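Local coordinates for ubiquitin-conjugating ligase MGC351130 (Homo sapiens, PDB 1YRV), which catalyses the covalent attachment of ubiquitin to other proteins as an E2 enzyme, taking ubiquitin from the E1 cysteine onto its own, at residues A[94-99]-A[149-154]; A[64-69]-A[161-166]. All coordinates share one frame; numbering follows the deposited sequence.

Contact 1: A[94-99]-A[149-154]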
ATOM      1  N   ILE A  94       2.211  -2.541  12.458  1.00 59.73           N
ATOM      2  CA  ILE A  94       3.596  -2.583  12.018  1.00 57.95           C
ATOM      3  C   ILE A  94       4.008  -4.026  11.816  1.00 56.71           C
ATOM      4  O   ILE A  94       3.943  -4.826  12.746  1.00 55.50           O
ATOM      5  CB  ILE A  94       4.520  -1.931  13.046  1.00 59.26           C
ATOM      6  CG1 ILE A  94       4.209  -0.431  13.130  1.00 60.42           C
ATOM      7  CG2 ILE A  94       5.970  -2.179  12.674  1.00 59.52           C
ATOM      8  CD1 ILE A  94       4.979   0.292  14.213  1.00 61.94           C
ATOM      9  N   PRO A  95       4.411  -4.379  10.578  1.00 55.50           N
ATOM     10  CA  PRO A  95       4.842  -5.727  10.201  1.00 53.28           C
ATOM     11  C   PRO A  95       6.354  -5.880  10.288  1.00 52.06           C
ATOM     12  O   PRO A  95       7.076  -4.890  10.344  1.00 53.35           O
ATOM     13  CB  PRO A  95       4.348  -5.831   8.774  1.00 53.61           C
ATOM     14  CG  PRO A  95       4.695  -4.454   8.254  1.00 54.43           C
ATOM     15  CD  PRO A  95       4.274  -3.525   9.378  1.00 54.21           C
ATOM     16  N   PHE A  96       6.822  -7.124  10.318  1.00 51.47           N
ATOM     17  CA  PHE A  96       8.253  -7.418  10.359  1.00 49.67           C
ATOM     18  C   PHE A  96       8.616  -7.483   8.872  1.00 47.35           C
ATOM     19  O   PHE A  96       8.516  -8.531   8.235  1.00 47.62           O
ATOM     20  CB  PHE A  96       8.504  -8.768  11.027  1.00 49.57           C
ATOM     21  CG  PHE A  96       9.955  -9.057  11.255  1.00 49.74           C
ATOM     22  CD1 PHE A  96      10.552 -10.191  10.712  1.00 48.40           C
ATOM     23  CD2 PHE A  96      10.717  -8.221  12.058  1.00 48.19           C
ATOM     24  CE1 PHE A  96      11.895 -10.489  10.981  1.00 46.75           C
ATOM     25  CE2 PHE A  96      12.062  -8.515  12.329  1.00 48.88           C
ATOM     26  CZ  PHE A  96      12.645  -9.641  11.795  1.00 45.44           C
ATOM     27  N   HIS A  97       9.033  -6.350   8.318  1.00 46.77           N
ATOM     28  CA  HIS A  97       9.289  -6.256   6.891  1.00 42.50           C
ATOM     29  C   HIS A  97      10.495  -5.377   6.647  1.00 43.41           C
ATOM     30  O   HIS A  97      10.664  -4.357   7.285  1.00 45.43           O
ATOM     31  CB  HIS A  97       8.019  -5.689   6.228  1.00 39.75           C
ATOM     32  CG  HIS A  97       8.042  -5.718   4.731  1.00 40.30           C
ATOM     33  ND1 HIS A  97       8.979  -5.018   4.000  1.00 39.58           N
ATOM     34  CD2 HIS A  97       7.285  -6.394   3.842  1.00 38.04           C
ATOM     35  CE1 HIS A  97       8.802  -5.275   2.718  1.00 40.49           C
ATOM     36  NE2 HIS A  97       7.784  -6.104   2.589  1.00 40.86           N
ATOM     37  N   PRO A  98      11.365  -5.775   5.724  1.00 44.88           N
ATOM     38  CA  PRO A  98      12.582  -5.032   5.388  1.00 47.33           C
ATOM     39  C   PRO A  98      12.380  -3.572   4.958  1.00 50.21           C
ATOM     40  O   PRO A  98      13.236  -2.730   5.220  1.00 51.37           O
ATOM     41  CB  PRO A  98      13.199  -5.863   4.263  1.00 45.16           C
ATOM     42  CG  PRO A  98      12.674  -7.250   4.534  1.00 46.42           C
ATOM     43  CD  PRO A  98      11.244  -6.978   4.890  1.00 45.56           C
ATOM     44  N   ASN A  99      11.263  -3.262   4.304  1.00 52.13           N
ATOM     45  CA  ASN A  99      11.059  -1.904   3.834  1.00 54.52           C
ATOM     46  C   ASN A  99       9.988  -1.101   4.552  1.00 55.81           C
ATOM     47  O   ASN A  99       9.723   0.041   4.180  1.00 56.94           O
ATOM     48  CB  ASN A  99      10.777  -1.929   2.335  1.00 54.38           C
ATOM     49  CG  ASN A  99      11.821  -2.717   1.567  1.00 54.88           C
ATOM     50  OD1 ASN A  99      11.485  -3.572   0.758  1.00 56.83           O
ATOM     51  ND2 ASN A  99      13.088  -2.448   1.831  1.00 54.01           N
ATOM     52  N   ALA A 149      15.493  -7.868   7.098  1.00 48.60           N
ATOM     53  CA  ALA A 149      16.244  -8.112   5.857  1.00 49.83           C
ATOM     54  C   ALA A 149      17.270  -9.231   6.074  1.00 51.04           C
ATOM     55  O   ALA A 149      17.346 -10.216   5.317  1.00 51.63           O
ATOM     56  CB  ALA A 149      16.953  -6.826   5.425  1.00 47.11           C
ATOM     57  N   ARG A 150      18.062  -9.055   7.120  1.00 50.19           N
ATOM     58  CA  ARG A 150      19.068 -10.032   7.481  1.00 52.20           C
ATOM     59  C   ARG A 150      18.463 -11.452   7.541  1.00 52.62           C
ATOM     60  O   ARG A 150      18.937 -12.358   6.867  1.00 53.69           O
ATOM     61  CB  ARG A 150      19.658  -9.634   8.826  1.00 51.19           C
ATOM     62  CG  ARG A 150      20.742 -10.512   9.316  1.00 53.62           C
ATOM     63  CD  ARG A 150      21.489  -9.766  10.377  1.00 53.39           C
ATOM     64  NE  ARG A 150      20.749  -9.657  11.633  1.00 51.39           N
ATOM     65  CZ  ARG A 150      21.272  -9.091  12.718  1.00 50.49           C
ATOM     66  NH1 ARG A 150      22.505  -8.579  12.665  1.00 49.60           N
ATOM     67  NH2 ARG A 150      20.610  -9.099  13.871  1.00 47.62           N
ATOM     68  N   ILE A 151      17.406 -11.641   8.319  1.00 52.66           N
ATOM     69  CA  ILE A 151      16.790 -12.962   8.434  1.00 54.04           C
ATOM     70  C   ILE A 151      16.221 -13.466   7.124  1.00 56.87           C
ATOM     71  O   ILE A 151      16.179 -14.682   6.863  1.00 57.16           O
ATOM     72  CB  ILE A 151      15.654 -12.964   9.448  1.00 53.85           C
ATOM     73  CG1 ILE A 151      16.252 -12.943  10.851  1.00 53.71           C
ATOM     74  CG2 ILE A 151      14.739 -14.191   9.230  1.00 52.63           C
ATOM     75  CD1 ILE A 151      15.225 -12.880  11.947  1.00 53.11           C
ATOM     76  N   LEU A 152      15.739 -12.526   6.318  1.00 58.58           N
ATOM     77  CA  LEU A 152      15.160 -12.851   5.029  1.00 59.80           C
ATOM     78  C   LEU A 152      16.239 -13.418   4.125  1.00 61.60           C
ATOM     79  O   LEU A 152      16.055 -14.466   3.500  1.00 59.73           O
ATOM     80  CB  LEU A 152      14.562 -11.587   4.408  1.00 61.56           C
ATOM     81  CG  LEU A 152      14.074 -11.685   2.961  1.00 60.64           C
ATOM     82  CD1 LEU A 152      13.250 -12.948   2.770  1.00 59.20           C
ATOM     83  CD2 LEU A 152      13.245 -10.440   2.633  1.00 61.01           C
ATOM     84  N   VAL A 153      17.364 -12.710   4.069  1.00 63.83           N
ATOM     85  CA  VAL A 153      18.494 -13.121   3.249  1.00 68.00           C
ATOM     86  C   VAL A 153      18.869 -14.596   3.481  1.00 69.72           C
ATOM     87  O   VAL A 153      18.822 -15.427   2.564  1.00 70.36           O
ATOM     88  CB  VAL A 153      19.712 -12.230   3.534  1.00 68.57           C
ATOM     89  CG1 VAL A 153      20.905 -12.710   2.716  1.00 69.33           C
ATOM     90  CG2 VAL A 153      19.372 -10.782   3.194  1.00 69.16           C
ATOM     91  N   LYS A 154      19.231 -14.927   4.709  1.00 71.50           N
ATOM     92  CA  LYS A 154      19.594 -16.295   5.028  1.00 73.60           C
ATOM     93  C   LYS A 154      18.381 -17.025   5.569  1.00 73.64           C
ATOM     94  O   LYS A 154      17.768 -16.580   6.516  1.00 75.79           O
ATOM     95  CB  LYS A 154      20.703 -16.305   6.073  1.00 75.57           C
ATOM     96  CG  LYS A 154      22.079 -16.635   5.512  1.00 78.58           C
ATOM     97  CD  LYS A 154      22.310 -18.148   5.492  1.00 80.99           C
ATOM     98  CE  LYS A 154      21.345 -18.872   4.543  1.00 82.33           C
ATOM     99  NZ  LYS A 154      21.575 -20.349   4.554  1.00 83.03           N
TER

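Contact 2: A[64-69]-A[161-166]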
ATOM      1  N   ASN A  64       4.336 -16.828  -5.290  1.00 70.28           N
ATOM      2  CA  ASN A  64       5.697 -17.323  -5.288  1.00 70.81           C
ATOM      3  C   ASN A  64       6.622 -16.312  -4.597  1.00 69.63           C
ATOM      4  O   ASN A  64       7.769 -16.105  -4.992  1.00 71.07           O
ATOM      5  CB  ASN A  64       6.164 -17.626  -6.734  1.00 71.82           C
ATOM      6  CG  ASN A  64       5.267 -18.651  -7.458  1.00 72.51           C
ATOM      7  OD1 ASN A  64       4.394 -18.280  -8.249  1.00 71.41           O
ATOM      8  ND2 ASN A  64       5.482 -19.938  -7.177  1.00 73.19           N
ATOM      9  N   SER A  65       6.106 -15.672  -3.559  1.00 67.16           N
ATOM     10  CA  SER A  65       6.888 -14.708  -2.808  1.00 64.64           C
ATOM     11  C   SER A  65       6.835 -15.133  -1.342  1.00 63.50           C
ATOM     12  O   SER A  65       5.971 -15.925  -0.923  1.00 60.77           O
ATOM     13  CB  SER A  65       6.303 -13.285  -2.958  1.00 64.10           C
ATOM     14  OG  SER A  65       5.039 -13.177  -2.318  1.00 62.21           O
ATOM     15  N   VAL A  66       7.760 -14.590  -0.566  1.00 61.73           N
ATOM     16  CA  VAL A  66       7.808 -14.887   0.846  1.00 62.87           C
ATOM     17  C   VAL A  66       6.461 -14.694   1.550  1.00 62.29           C
ATOM     18  O   VAL A  66       6.147 -15.411   2.509  1.00 61.81           O
ATOM     19  CB  VAL A  66       8.841 -14.029   1.536  1.00 63.90           C
ATOM     20  CG1 VAL A  66       9.030 -14.523   2.943  1.00 65.08           C
ATOM     21  CG2 VAL A  66      10.142 -14.082   0.761  1.00 65.34           C
ATOM     22  N   TRP A  67       5.659 -13.748   1.061  1.00 61.23           N
ATOM     23  CA  TRP A  67       4.358 -13.466   1.660  1.00 61.01           C
ATOM     24  C   TRP A  67       3.206 -14.233   1.054  1.00 62.60           C
ATOM     25  O   TRP A  67       2.054 -13.827   1.213  1.00 63.83           O
ATOM     26  CB  TRP A  67       4.035 -11.973   1.584  1.00 59.46           C
ATOM     27  CG  TRP A  67       4.897 -11.158   2.476  1.00 56.09           C
ATOM     28  CD1 TRP A  67       4.593 -10.671   3.730  1.00 53.59           C
ATOM     29  CD2 TRP A  67       6.241 -10.780   2.213  1.00 53.38           C
ATOM     30  NE1 TRP A  67       5.685 -10.017   4.250  1.00 51.74           N
ATOM     31  CE2 TRP A  67       6.703 -10.071   3.341  1.00 51.39           C
ATOM     32  CE3 TRP A  67       7.108 -10.975   1.123  1.00 56.83           C
ATOM     33  CZ2 TRP A  67       7.989  -9.558   3.416  1.00 53.10           C
ATOM     34  CZ3 TRP A  67       8.402 -10.461   1.200  1.00 56.50           C
ATOM     35  CH2 TRP A  67       8.824  -9.758   2.346  1.00 54.41           C
ATOM     36  N   GLN A  68       3.501 -15.329   0.365  1.00 63.52           N
ATOM     37  CA  GLN A  68       2.442 -16.131  -0.229  1.00 64.93           C
ATOM     38  C   GLN A  68       1.507 -16.634   0.858  1.00 64.82           C
ATOM     39  O   GLN A  68       1.935 -17.281   1.810  1.00 65.74           O
ATOM     40  CB  GLN A  68       3.029 -17.308  -1.010  1.00 66.86           C
ATOM     41  CG  GLN A  68       3.336 -16.976  -2.463  1.00 70.87           C
ATOM     42  CD  GLN A  68       3.042 -18.129  -3.405  1.00 72.23           C
ATOM     43  OE1 GLN A  68       3.757 -19.127  -3.430  1.00 74.12           O
ATOM     44  NE2 GLN A  68       1.974 -17.999  -4.176  1.00 73.31           N
ATOM     45  N   GLY A  69       0.225 -16.316   0.721  1.00 64.27           N
ATOM     46  CA  GLY A  69      -0.745 -16.739   1.711  1.00 62.57           C
ATOM     47  C   GLY A  69      -0.986 -15.686   2.777  1.00 62.19           C
ATOM     48  O   GLY A  69      -1.891 -15.813   3.601  1.00 62.31           O
ATOM     49  N   THR A 161       8.416 -18.273   8.990  1.00 64.68           N
ATOM     50  CA  THR A 161       7.957 -18.771  10.280  1.00 64.62           C
ATOM     51  C   THR A 161       7.646 -17.613  11.198  1.00 63.90           C
ATOM     52  O   THR A 161       6.657 -17.633  11.930  1.00 64.98           O
ATOM     53  CB  THR A 161       9.019 -19.652  10.935  1.00 65.46           C
ATOM     54  OG1 THR A 161       9.077 -20.910  10.249  1.00 67.59           O
ATOM     55  CG2 THR A 161       8.685 -19.884  12.398  1.00 65.74           C
ATOM     56  N   ILE A 162       8.510 -16.608  11.153  1.00 63.61           N
ATOM     57  CA  ILE A 162       8.351 -15.418  11.975  1.00 64.84           C
ATOM     58  C   ILE A 162       7.103 -14.651  11.555  1.00 67.06           C
ATOM     59  O   ILE A 162       6.325 -14.196  12.401  1.00 66.14           O
ATOM     60  CB  ILE A 162       9.605 -14.520  11.877  1.00 62.53           C
ATOM     61  CG1 ILE A 162      10.808 -15.277  12.454  1.00 61.70           C
ATOM     62  CG2 ILE A 162       9.393 -13.217  12.634  1.00 59.72           C
ATOM     63  CD1 ILE A 162      12.103 -14.514  12.436  1.00 59.85           C
ATOM     64  N   LEU A 163       6.906 -14.515  10.249  1.00 69.01           N
ATOM     65  CA  LEU A 163       5.720 -13.835   9.760  1.00 72.79           C
ATOM     66  C   LEU A 163       4.472 -14.496  10.338  1.00 76.00           C
ATOM     67  O   LEU A 163       3.634 -13.822  10.929  1.00 75.67           O
ATOM     68  CB  LEU A 163       5.664 -13.883   8.237  1.00 71.71           C
ATOM     69  CG  LEU A 163       6.741 -13.053   7.546  1.00 71.43           C
ATOM     70  CD1 LEU A 163       6.478 -13.059   6.057  1.00 70.69           C
ATOM     71  CD2 LEU A 163       6.722 -11.621   8.092  1.00 71.72           C
ATOM     72  N   ARG A 164       4.359 -15.816  10.173  1.00 80.84           N
ATOM     73  CA  ARG A 164       3.209 -16.578  10.678  1.00 85.57           C
ATOM     74  C   ARG A 164       3.020 -16.293  12.169  1.00 88.40           C
ATOM     75  O   ARG A 164       1.901 -16.114  12.653  1.00 88.26           O
ATOM     76  CB  ARG A 164       3.423 -18.091  10.501  1.00 86.29           C
ATOM     77  CG  ARG A 164       4.049 -18.541   9.179  1.00 88.78           C
ATOM     78  CD  ARG A 164       3.060 -18.597   8.017  1.00 90.38           C
ATOM     79  NE  ARG A 164       3.705 -19.093   6.797  1.00 93.05           N
ATOM     80  CZ  ARG A 164       3.088 -19.276   5.631  1.00 94.08           C
ATOM     81  NH1 ARG A 164       1.793 -19.003   5.510  1.00 94.39           N
ATOM     82  NH2 ARG A 164       3.768 -19.730   4.581  1.00 94.58           N
ATOM     83  N   LEU A 165       4.129 -16.268  12.897  1.00 91.62           N
ATOM     84  CA  LEU A 165       4.086 -16.001  14.322  1.00 94.77           C
ATOM     85  C   LEU A 165       3.519 -14.611  14.590  1.00 96.43           C
ATOM     86  O   LEU A 165       2.883 -14.389  15.614  1.00 96.62           O
ATOM     87  CB  LEU A 165       5.488 -16.126  14.920  1.00 95.64           C
ATOM     88  CG  LEU A 165       5.825 -17.449  15.619  1.00 96.70           C
ATOM     89  CD1 LEU A 165       5.046 -17.524  16.912  1.00 96.67           C
ATOM     90  CD2 LEU A 165       5.512 -18.642  14.714  1.00 97.53           C
ATOM     91  N   PHE A 166       3.745 -13.683  13.663  1.00 98.41           N
ATOM     92  CA  PHE A 166       3.253 -12.315  13.801  1.00100.19           C
ATOM     93  C   PHE A 166       1.793 -12.176  13.397  1.00101.93           C
ATOM     94  O   PHE A 166       1.174 -11.130  13.593  1.00101.74           O
ATOM     95  CB  PHE A 166       4.107 -11.368  12.967  1.00 99.97           C
ATOM     96  CG  PHE A 166       5.265 -10.796  13.716  1.00 99.97           C
ATOM     97  CD1 PHE A 166       5.094  -9.681  14.525  1.00100.27           C
ATOM     98  CD2 PHE A 166       6.522 -11.379  13.630  1.00 99.95           C
ATOM     99  CE1 PHE A 166       6.162  -9.153  15.243  1.00100.42           C
ATOM    100  CE2 PHE A 166       7.598 -10.862  14.343  1.00 99.67           C
ATOM    101  CZ  PHE A 166       7.420  -9.747  15.149  1.00100.17           C
TER

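Contact 1: A[94-99]-A[149-154]
Pro-98 lays neighbouring ring atoms against Ala-149 and Leu-152, which stand about one helical turn apart on helix 146-153. Pro-98 CB meets the Ala-149 methyl CB at 4.0 Å, while CG reaches the Leu-152 methyl CD2 at 3.8 Å, the proline and leucine side chains crossing at about a right angle. Ala-149 is small enough to let the loop come close, the CA atoms of Pro-98 and Ala-149 being 4.8 Å apart, and Leu-152 supplies the longer arm: its CG lies anti to the backbone N (chi1 172°), which carries CD2 to the proline.

Phe-96 and Ile-151 make the second apolar meeting. Phe-96 CZ touches Ile-151 CD1 at 4.1 Å, and the methyl comes to the ring edge, near its plane, not over a face. A trans chi1 (-173°) extends the phenyl to the helix, where the long isoleucine end can meet its rim.

Polar bonding stays within the loop and its other neighbours. The backbone N of Asn-99 donates to His-97 ND1 at 2.9 Å, nearly straight at 167° and in the imidazole plane, and NE2 of the same ring is bonded to Leu-135 O. These two bonds fix the ring's rotation. Asn-99 OD1 in turn accepts from Val-139 N. His-97, Pro-98 and Asn-99 form the HPN motif of E2 enzymes, upstream of the predicted active-site Cys-108. With no hydrogen bond across the two segments, their contact rests on apolar shape matching, while directional bonds fix the HPN residues on the loop side.

Contact 2: A[64-69]-A[161-166]
Leu-163 presses its CD1 methyl onto one face of the Trp-67 indole, and this is the tight part of the contact. Leu-163 CD1 stands 3.9 Å from the centroid of the five-membered ring of Trp-67, 23° off the ring normal, a CH-pi contact. The ring atom nearest to Leu-163 CD1 is Trp-67 NE1, at 3.6 Å. Leucine suits the place because its forked apolar end can lay one methyl on the flat indole; with CG anti to the carbonyl carbon (chi1 -68°), the fork is aimed there. Val-66 CG1 adds a looser touch to Leu-163 CD1 at 4.3 Å.

Trp-67 sits in a type I beta turn from Ser-65 to Gln-68, closed by the bond from Gln-68 N to Ser-65 O. The turn belongs to the connection between strands 54-60 and 71-77 of the E2 antiparallel sheet, and helix 156-166 of the UBC core packs against it.

Toward solvent the fit slackens. Arg-164, bent at chi2 (-80°), brings its guanidinium obliquely to the carbonyl of Gln-68, but NH1 stays 4.1 Å from that O, too far for a hydrogen bond. Gly-69 follows at the exposed edge with a positive phi, a conformation glycine adopts readily.

Overall arrangement
Contact 1 is nested along the chain inside the loop closed by contact 2, and their centres lie 11 Å apart on the same side of the chain's centre. They meet directly: His-97 CD2 comes within 3.3 Å of Trp-67 CZ2, with the two ring planes about 25° apart, and Ile-151 CD1 packs 3.6 Å from Ile-162 CD1, joining the consecutive helices 146-153 and 156-166. Phe-96 O also lies 3.6 Å from Leu-163 CD2. Contact 1 is the one nearer the predicted catalytic cysteine: the side chain of Pro-98 is about 9 Å from that of Cys-108. Contact 2 lies away from that site and meets the HPN histidine, His-97, through Trp-67.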